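PDB 6KBH: cytochrome P450 monooxygenase from Rhodococcus sp. ECU0066, which probably acts as a self-sufficient monooxygenase, carrying heme, FMN and a [2Fe-2S] cluster on a single polypeptide chain. Local coordinates for residues A[41-46]-A[68-73]; A[53-58]-A[356-361]; A[193-198]-A[241-246]; A[200-205]-A[233-238]; A[207-212]-A[223-228]. One frame throughout, in Å; residues are numbered along the deposited sequence.

Interaction 1 (A[41-46]-A[68-73]); sequences AAFDPF and FYSPEL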
# COMPACT_ATOMS: atom_id res chain seq x y z
N ALA A 41 -3.46 17.17 33.36
CA ALA A 41 -3.99 16.49 34.53
C ALA A 41 -5.47 16.13 34.39
O ALA A 41 -5.94 15.24 35.09
CB ALA A 41 -3.80 17.36 35.78
N ALA A 42 -6.19 16.81 33.50
CA ALA A 42 -7.56 16.45 33.18
C ALA A 42 -7.65 15.35 32.13
O ALA A 42 -8.77 14.95 31.77
CB ALA A 42 -8.33 17.68 32.70
N PHE A 43 -6.52 14.86 31.62
CA PHE A 43 -6.55 13.80 30.64
C PHE A 43 -7.01 12.50 31.28
O PHE A 43 -6.49 12.08 32.32
CB PHE A 43 -5.16 13.62 30.02
CG PHE A 43 -5.07 12.48 29.03
CD1 PHE A 43 -5.68 12.56 27.79
CD2 PHE A 43 -4.36 11.33 29.34
CE1 PHE A 43 -5.60 11.52 26.88
CE2 PHE A 43 -4.27 10.28 28.43
CZ PHE A 43 -4.90 10.38 27.20
N ASP A 44 -8.01 11.87 30.67
CA ASP A 44 -8.46 10.54 31.06
C ASP A 44 -8.74 9.72 29.80
O ASP A 44 -9.59 10.09 28.99
CB ASP A 44 -9.72 10.62 31.93
CG ASP A 44 -10.12 9.26 32.50
OD1 ASP A 44 -9.38 8.28 32.29
OD2 ASP A 44 -11.18 9.18 33.14
N PRO A 45 -8.03 8.60 29.61
CA PRO A 45 -8.29 7.75 28.45
C PRO A 45 -9.47 6.80 28.62
O PRO A 45 -9.77 6.05 27.68
CB PRO A 45 -6.98 6.96 28.30
CG PRO A 45 -6.46 6.86 29.70
CD PRO A 45 -6.86 8.15 30.38
N PHE A 46 -10.13 6.80 29.77
CA PHE A 46 -11.17 5.81 30.05
C PHE A 46 -12.58 6.36 29.95
O PHE A 46 -13.52 5.56 29.84
CB PHE A 46 -10.95 5.21 31.45
CG PHE A 46 -9.59 4.61 31.64
CD1 PHE A 46 -9.23 3.46 30.97
CD2 PHE A 46 -8.67 5.20 32.49
CE1 PHE A 46 -7.97 2.90 31.14
CE2 PHE A 46 -7.42 4.65 32.67
CZ PHE A 46 -7.07 3.50 31.99
N PHE A 68 3.16 15.16 27.46
CA PHE A 68 2.81 15.53 28.82
C PHE A 68 2.70 14.28 29.68
O PHE A 68 2.53 13.16 29.19
CB PHE A 68 1.50 16.33 28.88
CG PHE A 68 0.29 15.60 28.34
CD1 PHE A 68 -0.05 15.69 27.00
CD2 PHE A 68 -0.52 14.86 29.18
CE1 PHE A 68 -1.16 15.04 26.50
CE2 PHE A 68 -1.64 14.20 28.69
CZ PHE A 68 -1.96 14.29 27.35
N TYR A 69 2.80 14.49 30.99
CA TYR A 69 2.55 13.45 31.97
C TYR A 69 1.08 13.46 32.36
O TYR A 69 0.48 14.52 32.56
CB TYR A 69 3.42 13.63 33.21
CG TYR A 69 3.19 12.55 34.23
CD1 TYR A 69 3.61 11.25 34.00
CD2 TYR A 69 2.53 12.82 35.43
CE1 TYR A 69 3.39 10.25 34.93
CE2 TYR A 69 2.31 11.83 36.36
CZ TYR A 69 2.74 10.54 36.10
OH TYR A 69 2.53 9.55 37.02
N SER A 70 0.49 12.27 32.44
CA SER A 70 -0.92 12.12 32.78
C SER A 70 -1.03 11.61 34.20
O SER A 70 -0.46 10.55 34.50
CB SER A 70 -1.60 11.17 31.80
OG SER A 70 -2.90 10.82 32.24
N PRO A 71 -1.68 12.33 35.12
CA PRO A 71 -1.88 11.76 36.47
C PRO A 71 -2.89 10.63 36.53
O PRO A 71 -2.69 9.69 37.30
CB PRO A 71 -2.32 12.98 37.29
CG PRO A 71 -1.68 14.13 36.59
CD PRO A 71 -1.77 13.79 35.13
N GLU A 72 -3.98 10.70 35.75
CA GLU A 72 -5.01 9.66 35.82
C GLU A 72 -4.43 8.29 35.52
O GLU A 72 -4.53 7.36 36.34
CB GLU A 72 -6.16 9.99 34.86
CG GLU A 72 -7.33 8.99 34.89
CD GLU A 72 -8.04 8.90 36.25
OE1 GLU A 72 -7.89 9.82 37.08
OE2 GLU A 72 -8.76 7.91 36.47
N LEU A 73 -3.82 8.13 34.35
CA LEU A 73 -3.08 6.93 34.01
C LEU A 73 -1.61 7.14 34.39
O LEU A 73 -1.21 8.22 34.81
CB LEU A 73 -3.27 6.62 32.53
CG LEU A 73 -2.51 5.53 31.79
CD1 LEU A 73 -3.48 4.64 31.05
CD2 LEU A 73 -1.60 6.20 30.80

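Interaction 2 (A[53-58]-A[356-361]); sequences DPAASL and VNSSAN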
# COMPACT_ATOMS: atom_id res chain seq x y z
N ASP A 53 -14.01 10.57 20.64
CA ASP A 53 -13.17 10.85 19.48
C ASP A 53 -11.78 11.15 20.05
O ASP A 53 -11.50 12.29 20.43
CB ASP A 53 -13.74 12.03 18.66
CG ASP A 53 -12.82 12.45 17.48
OD1 ASP A 53 -11.58 12.33 17.54
OD2 ASP A 53 -13.40 12.92 16.47
N PRO A 54 -10.91 10.14 20.18
CA PRO A 54 -9.57 10.40 20.72
C PRO A 54 -8.80 11.45 19.96
O PRO A 54 -8.19 12.33 20.58
CB PRO A 54 -8.89 9.02 20.65
CG PRO A 54 -9.67 8.25 19.62
CD PRO A 54 -11.08 8.72 19.80
N ALA A 55 -8.81 11.40 18.62
CA ALA A 55 -8.04 12.36 17.82
C ALA A 55 -8.41 13.80 18.18
O ALA A 55 -7.55 14.62 18.51
CB ALA A 55 -8.26 12.10 16.33
N ALA A 56 -9.71 14.12 18.12
CA ALA A 56 -10.15 15.47 18.45
C ALA A 56 -9.86 15.81 19.91
O ALA A 56 -9.56 16.97 20.23
CB ALA A 56 -11.64 15.63 18.16
N SER A 57 -9.94 14.82 20.80
CA SER A 57 -9.76 15.08 22.23
C SER A 57 -8.35 15.53 22.57
O SER A 57 -8.14 16.07 23.66
CB SER A 57 -10.12 13.83 23.03
OG SER A 57 -9.00 12.97 23.15
N LEU A 58 -7.38 15.33 21.68
CA LEU A 58 -6.01 15.77 21.93
C LEU A 58 -5.53 16.77 20.88
O LEU A 58 -4.32 16.96 20.72
CB LEU A 58 -5.05 14.58 22.00
CG LEU A 58 -5.30 13.57 23.12
CD1 LEU A 58 -5.82 12.27 22.54
CD2 LEU A 58 -4.04 13.33 23.93
N VAL A 356 -0.06 8.06 20.89
CA VAL A 356 -1.44 8.06 20.41
C VAL A 356 -1.39 8.01 18.89
O VAL A 356 -1.29 9.04 18.21
CB VAL A 356 -2.23 9.26 20.94
CG1 VAL A 356 -3.69 9.14 20.55
CG2 VAL A 356 -2.08 9.36 22.45
N ASN A 357 -1.46 6.79 18.34
CA ASN A 357 -1.53 6.61 16.90
C ASN A 357 -2.70 7.39 16.31
O ASN A 357 -2.59 7.96 15.21
CB ASN A 357 -1.70 5.12 16.55
CG ASN A 357 -0.69 4.24 17.26
OD1 ASN A 357 -0.75 4.06 18.48
ND2 ASN A 357 0.23 3.66 16.49
N SER A 358 -3.83 7.42 17.02
CA SER A 358 -5.01 8.11 16.50
C SER A 358 -4.76 9.61 16.38
O SER A 358 -5.22 10.24 15.42
CB SER A 358 -6.21 7.84 17.41
OG SER A 358 -7.40 8.32 16.82
N SER A 359 -4.03 10.19 17.33
CA SER A 359 -3.68 11.60 17.22
C SER A 359 -2.66 11.82 16.12
O SER A 359 -2.76 12.78 15.35
CB SER A 359 -3.15 12.12 18.56
OG SER A 359 -2.65 13.43 18.42
N ALA A 360 -1.67 10.93 16.02
CA ALA A 360 -0.66 11.03 14.98
C ALA A 360 -1.29 11.06 13.59
O ALA A 360 -0.96 11.91 12.76
CB ALA A 360 0.32 9.86 15.10
N ASN A 361 -2.20 10.12 13.32
CA ASN A 361 -2.91 10.11 12.05
C ASN A 361 -3.66 11.41 11.78
O ASN A 361 -4.06 11.65 10.64
CB ASN A 361 -3.89 8.94 12.01
CG ASN A 361 -3.20 7.59 12.11
OD1 ASN A 361 -2.01 7.47 11.82
ND2 ASN A 361 -3.94 6.57 12.51

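Interaction 3 (A[193-198]-A[241-246]); sequences GVPEED and DKMRKD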
# COMPACT_ATOMS: atom_id res chain seq x y z
N GLY A 193 -3.44 -22.27 9.93
CA GLY A 193 -3.33 -23.64 9.47
C GLY A 193 -3.98 -24.69 10.34
O GLY A 193 -3.62 -25.87 10.22
N VAL A 194 -4.92 -24.31 11.20
CA VAL A 194 -5.55 -25.23 12.15
C VAL A 194 -6.63 -26.02 11.42
O VAL A 194 -7.32 -25.47 10.55
CB VAL A 194 -6.10 -24.46 13.38
CG1 VAL A 194 -7.07 -23.34 12.96
CG2 VAL A 194 -6.75 -25.38 14.40
N PRO A 195 -6.80 -27.32 11.71
CA PRO A 195 -7.85 -28.10 11.05
C PRO A 195 -9.23 -27.52 11.33
O PRO A 195 -9.51 -27.03 12.42
CB PRO A 195 -7.70 -29.49 11.67
CG PRO A 195 -6.28 -29.57 12.08
CD PRO A 195 -5.91 -28.18 12.52
N GLU A 196 -10.10 -27.60 10.31
CA GLU A 196 -11.46 -27.10 10.47
C GLU A 196 -12.22 -27.87 11.54
O GLU A 196 -13.09 -27.30 12.21
CB GLU A 196 -12.20 -27.19 9.13
CG GLU A 196 -11.37 -26.70 7.95
CD GLU A 196 -12.20 -26.46 6.71
OE1 GLU A 196 -13.44 -26.49 6.82
OE2 GLU A 196 -11.61 -26.24 5.63
N GLU A 197 -11.92 -29.15 11.72
CA GLU A 197 -12.42 -29.92 12.85
C GLU A 197 -12.23 -29.17 14.16
O GLU A 197 -13.14 -29.11 15.00
CB GLU A 197 -11.70 -31.27 12.91
CG GLU A 197 -11.47 -31.93 11.55
CD GLU A 197 -10.13 -32.66 11.47
OE1 GLU A 197 -9.66 -33.17 12.51
OE2 GLU A 197 -9.55 -32.71 10.37
N ASP A 198 -11.06 -28.57 14.34
CA ASP A 198 -10.64 -28.01 15.62
C ASP A 198 -10.99 -26.54 15.78
O ASP A 198 -10.70 -25.96 16.83
CB ASP A 198 -9.12 -28.17 15.78
CG ASP A 198 -8.71 -29.62 15.94
OD1 ASP A 198 -9.16 -30.27 16.91
OD2 ASP A 198 -7.95 -30.11 15.08
N ASP A 241 0.24 -30.36 18.78
CA ASP A 241 0.77 -31.72 18.72
C ASP A 241 0.17 -32.50 17.56
O ASP A 241 0.85 -33.32 16.94
CB ASP A 241 0.50 -32.45 20.04
CG ASP A 241 1.44 -32.01 21.15
OD1 ASP A 241 2.44 -31.33 20.86
OD2 ASP A 241 1.17 -32.36 22.32
N LYS A 242 -1.11 -32.26 17.25
CA LYS A 242 -1.74 -32.96 16.14
C LYS A 242 -1.12 -32.58 14.81
O LYS A 242 -0.74 -33.44 14.01
CB LYS A 242 -3.25 -32.69 16.13
CG LYS A 242 -3.95 -33.26 14.92
CD LYS A 242 -5.33 -32.67 14.72
CE LYS A 242 -6.37 -33.38 15.56
NZ LYS A 242 -7.75 -32.99 15.18
N MET A 243 -1.00 -31.28 14.54
CA MET A 243 -0.38 -30.79 13.31
C MET A 243 1.14 -30.83 13.38
O MET A 243 1.80 -30.43 12.42
CB MET A 243 -0.84 -29.37 13.00
CG MET A 243 -0.56 -28.36 14.11
SD MET A 243 -0.97 -26.66 13.68
CE MET A 243 -2.75 -26.76 13.57
N ARG A 244 1.71 -31.31 14.49
CA ARG A 244 3.15 -31.38 14.63
C ARG A 244 3.77 -32.31 13.58
O ARG A 244 4.94 -32.13 13.21
CB ARG A 244 3.52 -31.84 16.04
CG ARG A 244 4.97 -31.57 16.47
CD ARG A 244 5.28 -30.08 16.51
NE ARG A 244 5.18 -29.50 17.84
CZ ARG A 244 6.22 -29.12 18.57
NH1 ARG A 244 7.45 -29.27 18.09
NH2 ARG A 244 6.04 -28.58 19.77
N LYS A 245 3.02 -33.28 13.05
CA LYS A 245 3.60 -34.28 12.17
C LYS A 245 3.05 -34.21 10.75
O LYS A 245 3.27 -35.11 9.93
CB LYS A 245 3.46 -35.68 12.78
CG LYS A 245 2.01 -36.14 13.15
CD LYS A 245 1.06 -36.17 11.96
CE LYS A 245 -0.42 -36.40 12.26
NZ LYS A 245 -1.18 -36.05 11.01
N ASP A 246 2.34 -33.11 10.42
CA ASP A 246 2.03 -32.71 9.04
C ASP A 246 2.57 -31.30 8.89
O ASP A 246 1.80 -30.32 8.84
CB ASP A 246 0.53 -32.77 8.74
CG ASP A 246 0.17 -32.37 7.28
OD1 ASP A 246 1.06 -31.96 6.48
OD2 ASP A 246 -1.02 -32.52 6.92

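Interaction 4 (A[200-205]-A[233-238]); sequences DTLREY and WQFAGT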
# COMPACT_ATOMS: atom_id res chain seq x y z
N ASP A 200 -14.02 -24.68 15.68
CA ASP A 200 -15.19 -24.17 16.39
C ASP A 200 -14.97 -24.06 17.90
O ASP A 200 -15.60 -23.21 18.54
CB ASP A 200 -16.42 -25.01 16.10
CG ASP A 200 -17.07 -24.64 14.79
OD1 ASP A 200 -16.73 -23.56 14.26
OD2 ASP A 200 -17.92 -25.41 14.30
N THR A 201 -14.12 -24.89 18.51
CA THR A 201 -13.92 -24.68 19.94
C THR A 201 -12.94 -23.54 20.18
O THR A 201 -13.16 -22.70 21.06
CB THR A 201 -13.44 -25.94 20.65
OG1 THR A 201 -14.39 -26.98 20.46
CG2 THR A 201 -13.36 -25.67 22.18
N LEU A 202 -11.86 -23.49 19.40
CA LEU A 202 -10.91 -22.40 19.59
C LEU A 202 -11.60 -21.05 19.51
O LEU A 202 -11.19 -20.10 20.19
CB LEU A 202 -9.77 -22.47 18.57
CG LEU A 202 -8.78 -23.63 18.67
CD1 LEU A 202 -7.71 -23.53 17.58
CD2 LEU A 202 -8.15 -23.69 20.05
N ARG A 203 -12.68 -20.95 18.73
CA ARG A 203 -13.47 -19.73 18.68
C ARG A 203 -14.31 -19.56 19.93
O ARG A 203 -14.44 -18.44 20.45
CB ARG A 203 -14.37 -19.73 17.45
CG ARG A 203 -13.74 -20.34 16.24
CD ARG A 203 -14.77 -20.76 15.21
NE ARG A 203 -15.34 -19.60 14.54
CZ ARG A 203 -16.44 -18.98 14.95
NH1 ARG A 203 -17.10 -19.41 16.02
NH2 ARG A 203 -16.88 -17.92 14.28
N GLU A 204 -14.92 -20.64 20.42
CA GLU A 204 -15.65 -20.59 21.68
C GLU A 204 -14.76 -20.01 22.78
O GLU A 204 -15.23 -19.23 23.62
CB GLU A 204 -16.13 -21.99 22.06
CG GLU A 204 -17.34 -22.07 23.00
CD GLU A 204 -16.99 -21.85 24.46
OE1 GLU A 204 -16.59 -22.83 25.12
OE2 GLU A 204 -17.10 -20.70 24.96
N TYR A 205 -13.47 -20.34 22.75
CA TYR A 205 -12.50 -19.85 23.72
C TYR A 205 -11.87 -18.52 23.30
O TYR A 205 -10.92 -18.08 23.95
CB TYR A 205 -11.40 -20.89 23.94
CG TYR A 205 -11.88 -22.25 24.44
CD1 TYR A 205 -13.14 -22.41 25.02
CD2 TYR A 205 -11.07 -23.37 24.34
CE1 TYR A 205 -13.57 -23.64 25.47
CE2 TYR A 205 -11.49 -24.60 24.79
CZ TYR A 205 -12.74 -24.74 25.36
OH TYR A 205 -13.16 -25.97 25.80
N TRP A 233 -5.40 -22.30 26.07
CA TRP A 233 -3.96 -22.58 26.03
C TRP A 233 -3.68 -24.07 25.91
O TRP A 233 -2.79 -24.48 25.15
CB TRP A 233 -3.29 -22.01 27.27
CG TRP A 233 -1.87 -22.45 27.46
CD1 TRP A 233 -1.43 -23.46 28.26
CD2 TRP A 233 -0.71 -21.89 26.84
NE1 TRP A 233 -0.07 -23.57 28.18
CE2 TRP A 233 0.40 -22.61 27.32
CE3 TRP A 233 -0.50 -20.84 25.94
CZ2 TRP A 233 1.71 -22.33 26.92
CZ3 TRP A 233 0.80 -20.56 25.54
CH2 TRP A 233 1.88 -21.30 26.03
N GLN A 234 -4.40 -24.90 26.67
CA GLN A 234 -4.12 -26.32 26.65
C GLN A 234 -4.81 -27.05 25.51
O GLN A 234 -4.26 -28.03 25.00
CB GLN A 234 -4.49 -26.97 28.00
CG GLN A 234 -5.96 -27.25 28.22
CD GLN A 234 -6.20 -28.04 29.50
OE1 GLN A 234 -5.25 -28.44 30.18
NE2 GLN A 234 -7.47 -28.28 29.83
N PHE A 235 -5.98 -26.59 25.07
CA PHE A 235 -6.55 -27.15 23.85
C PHE A 235 -5.66 -26.83 22.65
O PHE A 235 -5.34 -27.71 21.84
CB PHE A 235 -7.99 -26.65 23.66
CG PHE A 235 -8.71 -27.27 22.49
CD1 PHE A 235 -8.07 -28.19 21.67
CD2 PHE A 235 -10.04 -26.93 22.22
CE1 PHE A 235 -8.72 -28.74 20.60
CE2 PHE A 235 -10.71 -27.49 21.16
CZ PHE A 235 -10.04 -28.40 20.34
N ALA A 236 -5.19 -25.58 22.55
CA ALA A 236 -4.26 -25.30 21.47
C ALA A 236 -2.98 -26.11 21.60
O ALA A 236 -2.27 -26.29 20.61
CB ALA A 236 -3.95 -23.81 21.40
N GLY A 237 -2.70 -26.64 22.80
CA GLY A 237 -1.54 -27.51 22.95
C GLY A 237 -1.70 -28.84 22.24
O GLY A 237 -0.76 -29.34 21.62
N THR A 238 -2.90 -29.43 22.32
CA THR A 238 -3.17 -30.65 21.56
C THR A 238 -3.17 -30.37 20.07
O THR A 238 -2.64 -31.17 19.28
CB THR A 238 -4.52 -31.23 21.98
OG1 THR A 238 -5.58 -30.53 21.32
CG2 THR A 238 -4.71 -31.11 23.49

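Interaction 5 (A[207-212]-A[223-228]); sequences IAHTVN and VAVADA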
# COMPACT_ATOMS: atom_id res chain seq x y z
N ILE A 207 -12.17 -14.52 22.96
CA ILE A 207 -12.93 -13.48 23.65
C ILE A 207 -12.27 -12.12 23.46
O ILE A 207 -11.17 -12.00 22.92
CB ILE A 207 -13.08 -13.77 25.16
CG1 ILE A 207 -11.70 -13.87 25.81
CG2 ILE A 207 -13.91 -15.03 25.40
CD1 ILE A 207 -11.73 -13.74 27.31
N ALA A 208 -12.97 -11.09 23.93
CA ALA A 208 -12.44 -9.74 23.91
C ALA A 208 -11.42 -9.56 25.02
O ALA A 208 -11.61 -10.03 26.15
CB ALA A 208 -13.57 -8.72 24.05
N HIS A 209 -10.32 -8.88 24.70
CA HIS A 209 -9.26 -8.61 25.66
C HIS A 209 -9.06 -7.12 25.94
O HIS A 209 -8.18 -6.77 26.73
CB HIS A 209 -7.93 -9.19 25.17
CG HIS A 209 -7.85 -10.69 25.26
ND1 HIS A 209 -8.18 -11.51 24.20
CD2 HIS A 209 -7.46 -11.50 26.26
CE1 HIS A 209 -8.01 -12.77 24.56
NE2 HIS A 209 -7.57 -12.79 25.81
N THR A 210 -9.85 -6.24 25.31
CA THR A 210 -9.55 -4.81 25.36
C THR A 210 -9.64 -4.27 26.78
O THR A 210 -8.72 -3.60 27.26
CB THR A 210 -10.50 -4.05 24.44
OG1 THR A 210 -11.84 -4.15 24.93
CG2 THR A 210 -10.45 -4.62 23.04
N VAL A 211 -10.74 -4.56 27.48
CA VAL A 211 -10.90 -4.03 28.83
C VAL A 211 -9.95 -4.72 29.80
O VAL A 211 -9.45 -4.10 30.75
CB VAL A 211 -12.37 -4.14 29.28
CG1 VAL A 211 -12.51 -3.75 30.73
CG2 VAL A 211 -13.26 -3.27 28.41
N ASN A 212 -9.66 -6.01 29.59
CA ASN A 212 -8.84 -6.75 30.54
C ASN A 212 -7.35 -6.47 30.36
O ASN A 212 -6.58 -6.59 31.31
CB ASN A 212 -9.14 -8.25 30.45
CG ASN A 212 -8.03 -9.10 31.04
OD1 ASN A 212 -7.96 -9.29 32.26
ND2 ASN A 212 -7.18 -9.66 30.18
N VAL A 223 -11.01 -12.98 36.13
CA VAL A 223 -11.01 -14.44 36.21
C VAL A 223 -11.67 -15.06 34.98
O VAL A 223 -11.18 -16.05 34.44
CB VAL A 223 -11.66 -14.92 37.53
CG1 VAL A 223 -11.17 -14.08 38.70
CG2 VAL A 223 -13.19 -14.90 37.46
N ALA A 224 -12.77 -14.47 34.51
CA ALA A 224 -13.46 -15.03 33.35
C ALA A 224 -12.57 -15.04 32.12
O ALA A 224 -12.70 -15.91 31.26
CB ALA A 224 -14.75 -14.25 33.07
N VAL A 225 -11.66 -14.07 32.02
CA VAL A 225 -10.67 -14.08 30.94
C VAL A 225 -9.63 -15.17 31.20
O VAL A 225 -9.32 -15.97 30.31
CB VAL A 225 -10.02 -12.69 30.80
CG1 VAL A 225 -8.79 -12.77 29.90
CG2 VAL A 225 -11.03 -11.70 30.25
N ALA A 226 -9.09 -15.21 32.42
CA ALA A 226 -8.12 -16.25 32.77
C ALA A 226 -8.69 -17.64 32.57
O ALA A 226 -7.94 -18.58 32.26
CB ALA A 226 -7.68 -16.07 34.23
N ASP A 227 -10.00 -17.81 32.72
CA ASP A 227 -10.62 -19.11 32.50
C ASP A 227 -10.70 -19.42 31.01
O ASP A 227 -10.36 -20.53 30.58
CB ASP A 227 -12.01 -19.14 33.14
CG ASP A 227 -12.49 -20.55 33.42
OD1 ASP A 227 -11.80 -21.27 34.18
OD2 ASP A 227 -13.55 -20.94 32.90
N ALA A 228 -11.13 -18.46 30.19
CA ALA A 228 -11.20 -18.69 28.75
C ALA A 228 -9.82 -18.80 28.13
O ALA A 228 -9.62 -19.57 27.19
CB ALA A 228 -12.00 -17.57 28.08

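Interaction 1 (A[41-46]-A[68-73])
Phe-43 and Phe-68 form an edge-to-face (T-shaped) aromatic pair in a mainly apolar contact, where the loop following helix 38-41 lies along the end of strand 67-69 and the turn beyond it. The ring centroids are 5.4 Å apart and the planes stand at 78°, with the edge of Phe-68 directed at the face of Phe-43. With its CG anti to the backbone N (chi1 177°), Phe-43 sends its ring across toward the strand; Ser-70 OG then lies at the rim of that ring, near its plane. Next to it, the Ala-41 methyl rests on Pro-71, CB to CG 3.9 Å. Further along, one Leu-73 methyl, CD1, meets both Pro-45 CG at 4.0 Å and Phe-46 CZ at 3.9 Å. Asp-44 OD1 accepts from Phe-46 N (3.0 Å), an Asx turn, and also meets Glu-72 CG. The two carboxylates come near one another, but Glu-72 OE2 is paired with Arg-216, which probably offsets the repulsion. Val-77 of the neighbouring strand lies against Phe-43 and Phe-68. The loop thus covers the outer hairpin, strands 67-69 and 76-78, of the mixed sheet typical of the P450 fold.

Interaction 2 (A[53-58]-A[356-361])
Pro-54 and Ala-55 press closely against Ser-358 where two short helical turns meet. Pro-54 CG lies 3.6 Å from Ser-358 OG, while the Ala-55 methyl CB sits 3.7 Å from Ser-358 O. Ser-358 holds its hydroxyl anti to the backbone N (chi1 -171°), which swings OG over to the proline ring. The backbones also come near: Ala-55 CA and Ser-359 CA are 4.5 Å apart, a spacing that small residues allow. Further along, the fit is looser. Leu-58 CD1 only just meets Val-356 CG1 at 4.3 Å, and both side chains also touch Val-77. The far face of the 54-57 turn carries Ala-56, which is exposed, and Ser-57. Asp-53 OD1 caps that turn by accepting from Ala-56 N (2.7 Å, 174°). Residues 356-361 follow strand 352-355 of the mixed sheet in the P450 domain, so the contact joins an N-terminal helical turn to that sheet, the Ser-358 side chain about 11 Å from the heme. No hydrogen bond links the segments directly; Arg-62 NH1 instead bonds both Ala-55 O and Ser-359 OG. The chemistry implies a join made by apolar fit, its nearby polar atoms served by Arg-62 NH1 and not by each other.

Interaction 3 (A[193-198]-A[241-246])
Lys-242 NZ is gripped by two carboxylates at once, Asp-198 OD2 at 2.9 Å and Glu-197 OE1 at a weaker 3.3 Å, making a three-residue salt-bridge network. Asp-198 comes from the opposite direction to the lysine and offers OD2 by its syn lone pair, the side facing its other oxygen. The lysine leaves the helix extended and then bends at its third torsion (chi3 -84°), which carries the ammonium to the acids while CD passes Pro-195 CG at 4.2 Å. Were Asp-198 an alanine, the ammonium would probably keep only the weak bond to Glu-197 and be freer to swing into solvent. Beside this polar rim, Met-243 is the buried component. Its terminal methyl CE meets Val-194 CA at 3.5 Å, Pro-195 CD at 3.6 Å and Gly-193 O at 3.6 Å, so one sulfur-borne group touches three successive residues. Gly-193 is the first residue past helix 183-192 and turns the chain with a positive phi of 95°, a conformation that favours glycine. Behind the contact, Val-194 also packs on Val-239, and Met-243 touches Met-253 of helix 252-262. The pattern, an acidic connection between helices 183-192 and 199-204 pinned to the final turn of the long helix 219-242, is consistent with the E-F connection meeting the end of the G helix in a P450 fold.

Interaction 4 (A[200-205]-A[233-238])
The Phe-235 ring, from helix 219-242, is met at its edge by Tyr-205 and Thr-201 and over one face by Leu-202. Phe-235 gets there because its CG lies anti to the backbone N (chi1 -175°), sending the ring outward from the helix toward its neighbour. In the aromatic contact, Tyr-205 CE2 approaches Phe-235 CD2 at 3.8 Å, reaching that ring at its edge, and the two side chains cross at about a right angle. Thr-201 also lies at the rim of Phe-235, close to the ring plane; its modelled spacing there is too short to be trusted, so only the neighbourhood is meaningful. Within its own segment, Thr-201 CG2 lies over one face of the Tyr-205 ring.

The aliphatic contacts belong to Leu-202. Its CD2 sits over one face of Phe-235, 4.3 Å above the plane and displaced toward the rim, and is 4.4 Å from Ala-236 CB. These are loose approaches, in keeping with the 10.4 Å closest approach of the axes of segments 200-204 and 233-238.

No hydrogen bond crosses the contact. Thr-238 OG1 donates to Phe-235 O at 2.9 Å, in the carbonyl plane on a lone pair, while Tyr-205 N bonds to Thr-201 O. Away from this contact, Trp-233 stacks on His-273 and its carbonyl bonds to His-273 NE2.

The segments 200-204 and 233-238 run nearly antiparallel, their N-to-C directions 161° apart, consistent with the F and G helices of the P450 fold.

Interaction 5 (A[207-212]-A[223-228])
Val-225 reaches from helix 219-242 toward Ile-207 and Asn-212, and its atoms meet them in turn. CB lies 4.0 Å from Ile-207 CD1 and 4.1 Å from Asn-212 CG, between the two partners. From there the branches divide. CG1 is anti to the backbone N (chi1 168°) and goes to the polar partners, 3.5 Å from Asn-212 ND2 and 4.1 Å from His-209 CD2. CG2 takes the apolar side, touching Ile-207 CD1 at 3.6 Å and Asn-212 CB at 3.9 Å. Residues 207-209 lead into helix 210-214, which the segment enters at Thr-210, so this contact closes the connection between helices 199-204 and 219-242, consistent with the F-G region of P450s, which commonly borders the substrate entrance. Ile-207 CD1 also touches the Ala-228 methyl CB at 3.9 Å, one turn on from Val-225. Asn-212 comes from the opposite direction to the valine and also touches Gln-222. A glycine in place of Asn-212 removes the amide and CB that meet Val-225, and would probably leave a gap beside the valine that His-209 does not fill. The backbone N of His-209 is bonded to Glu-285 OE2 on helix 284-300.

Five contacts fall into two groups within the heme-bearing part of the chain. Interactions 1 and 2 touch, Phe-43 CE1 lying 3.8 Å from Leu-58 CD2. Interactions 3, 4 and 5 succeed one another along helix 219-242, each nested within the loop closed by the one before; interaction 3 meets interaction 4 where Val-194 CG2 lies 3.8 Å from Leu-202 CD1, and Tyr-205 continues the packing to Ala-228. Interactions 1 and 5 come within about 7 Å at their nearest atoms. Interactions 2 to 5 keep their distance from the heme: the Ser-358 side chain is about 11 Å from it, Gly-193 about 12 Å, Leu-202 and His-209 about 13 Å; in interaction 1 the Leu-73 side chain is about 12 Å from that of heme-binding Arg-334.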